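Local coordinates for protein tannase (Lactobacillus plantarum, PDB 3WA7) that probably hydrolyses the ester bonds of tannins and related gallate esters, as a tannase of the alpha/beta-hydrolase fold, at residues Q271-T275 / I432-N436. Residues are numbered along the deposited sequence; the frame is centred on the assembly and turned at random.
Sequences QLQLT and IMLEN
Ile432 touches the loop with its CG2 methyl, which stands 4.0 Å from CB of Leu274 and also lies against the carbonyl O of Thr275. CG2 is anti to the backbone N and alone makes the contact with 271-275, CG1 being anti to the carbonyl carbon; Ile432 also touches Leu282. The next residue, Met433 (a selenomethionine in this labelled crystal), reaches farther: its long chain, extended through chi2 and bent at chi3 (-46°), carries CE to CD2 of Leu274 (4.1 Å) and to CD2 of Leu272 (4.2 Å). It crosses both leucines at about a right angle, a flexible unbranched chain whose terminal methyl can rest against both. Glu435 is second-shell: its OE2 accepts a hydrogen bond from ND2 of Asn436 and so helps fix the rotation of the amide that binds Thr275. Asn436 is the polar centre: the backbone N of Thr275 donates to its OD1 (2.9 Å, 164°), and its ND2 donates to the carbonyl O of the same Thr275 (3.1 Å). That O lies close to the amide plane of Asn436, although ND2 sits above the plane of the Thr275 carbonyl. A carboxamide sets an acceptor oxygen beside an NH2; one N-H goes to Thr275, the other to Glu435. A leucine here would probably leave both backbone groups of Thr275 without these mates and let the loop drift from the helix. This is two-point recognition of a backbone by an asparagine amide, joining the C-terminal end of helix 425-436 of the alpha/beta-hydrolase fold to the loop that follows helix 252-271.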
loop_
_atom_site.group_PDB
_atom_site.type_symbol
_atom_site.label_atom_id
_atom_site.label_comp_id
_atom_site.label_asym_id
_atom_site.label_seq_id
_atom_site.Cartn_x
_atom_site.Cartn_y
_atom_site.Cartn_z
ATOM N N GLN A 271 13.606 13.750 14.516
ATOM C CA GLN A 271 13.426 12.877 15.672
ATOM C C GLN A 271 13.306 11.395 15.329
ATOM O O GLN A 271 13.369 10.548 16.218
ATOM C CB GLN A 271 12.231 13.344 16.517
ATOM C CG GLN A 271 10.886 13.337 15.822
ATOM C CD GLN A 271 10.172 12.006 15.942
ATOM O OE1 GLN A 271 9.968 11.495 17.048
ATOM N NE2 GLN A 271 9.781 11.441 14.810
ATOM N N LEU A 272 13.152 11.075 14.046
ATOM C CA LEU A 272 13.063 9.675 13.627
ATOM C C LEU A 272 14.432 9.015 13.747
ATOM O O LEU A 272 14.541 7.794 13.858
ATOM C CB LEU A 272 12.594 9.563 12.172
ATOM C CG LEU A 272 11.119 9.840 11.864
ATOM C CD1 LEU A 272 10.888 9.708 10.363
ATOM C CD2 LEU A 272 10.235 8.860 12.624
ATOM N N GLN A 273 15.475 9.835 13.714
ATOM C CA GLN A 273 16.836 9.338 13.808
ATOM C C GLN A 273 17.158 8.345 12.695
ATOM O O GLN A 273 17.772 7.308 12.944
ATOM C CB GLN A 273 17.069 8.673 15.171
ATOM C CG GLN A 273 16.885 9.605 16.359
ATOM C CD GLN A 273 17.721 10.863 16.245
ATOM O OE1 GLN A 273 18.925 10.801 15.999
ATOM N NE2 GLN A 273 17.085 12.015 16.429
ATOM N N LEU A 274 16.727 8.652 11.473
ATOM C CA LEU A 274 17.027 7.788 10.337
ATOM C C LEU A 274 18.533 7.903 10.175
ATOM O O LEU A 274 19.093 8.978 10.373
ATOM C CB LEU A 274 16.333 8.285 9.068
ATOM C CG LEU A 274 14.805 8.345 9.074
ATOM C CD1 LEU A 274 14.318 8.861 7.728
ATOM C CD2 LEU A 274 14.234 6.963 9.353
ATOM N N THR A 275 19.194 6.811 9.816
ATOM C CA THR A 275 20.642 6.857 9.686
ATOM C C THR A 275 21.181 6.347 8.365
ATOM O O THR A 275 20.524 5.583 7.653
ATOM C CB THR A 275 21.316 6.042 10.807
ATOM O OG1 THR A 275 20.947 4.666 10.681
ATOM C CG2 THR A 275 20.874 6.545 12.170
ATOM N N ILE A 432 14.181 3.452 4.489
ATOM C CA ILE A 432 15.367 3.642 5.313
ATOM C C ILE A 432 15.194 3.044 6.700
ATOM O O ILE A 432 16.121 2.438 7.236
ATOM C CB ILE A 432 15.735 5.134 5.427
ATOM C CG1 ILE A 432 16.124 5.662 4.043
ATOM C CG2 ILE A 432 16.890 5.322 6.415
ATOM C CD1 ILE A 432 16.449 7.146 4.015
HETATM N N MSE A 433 14.008 3.199 7.283
HETATM C CA MSE A 433 13.780 2.639 8.609
HETATM C C MSE A 433 13.912 1.121 8.562
HETATM O O MSE A 433 14.442 0.512 9.489
HETATM C CB MSE A 433 12.401 3.030 9.143
HETATM C CG MSE A 433 12.227 2.684 10.612
HETATM SE SE MSE A 433 10.627 3.432 11.378
HETATM C CE MSE A 433 10.811 5.208 10.675
ATOM N N LEU A 434 13.440 0.509 7.477
ATOM C CA LEU A 434 13.543 -0.942 7.335
ATOM C C LEU A 434 15.011 -1.354 7.288
ATOM O O LEU A 434 15.426 -2.294 7.971
ATOM C CB LEU A 434 12.831 -1.406 6.060
ATOM C CG LEU A 434 11.301 -1.422 6.141
ATOM C CD1 LEU A 434 10.702 -1.568 4.742
ATOM C CD2 LEU A 434 10.856 -2.570 7.043
ATOM N N GLU A 435 15.793 -0.640 6.483
ATOM C CA GLU A 435 17.216 -0.926 6.350
ATOM C C GLU A 435 17.920 -0.731 7.690
ATOM O O GLU A 435 18.752 -1.547 8.092
ATOM C CB GLU A 435 17.847 -0.008 5.294
ATOM C CG GLU A 435 19.296 -0.354 4.943
ATOM C CD GLU A 435 20.294 0.049 6.020
ATOM O OE1 GLU A 435 21.445 -0.445 5.981
ATOM O OE2 GLU A 435 19.942 0.865 6.899
ATOM N N ASN A 436 17.577 0.357 8.375
ATOM C CA ASN A 436 18.169 0.683 9.667
ATOM C C ASN A 436 17.953 -0.408 10.704
ATOM O O ASN A 436 18.773 -0.585 11.602
ATOM C CB ASN A 436 17.577 1.985 10.218
ATOM C CG ASN A 436 18.129 3.219 9.539
ATOM O OD1 ASN A 436 17.679 4.330 9.814
ATOM N ND2 ASN A 436 19.107 3.037 8.657
#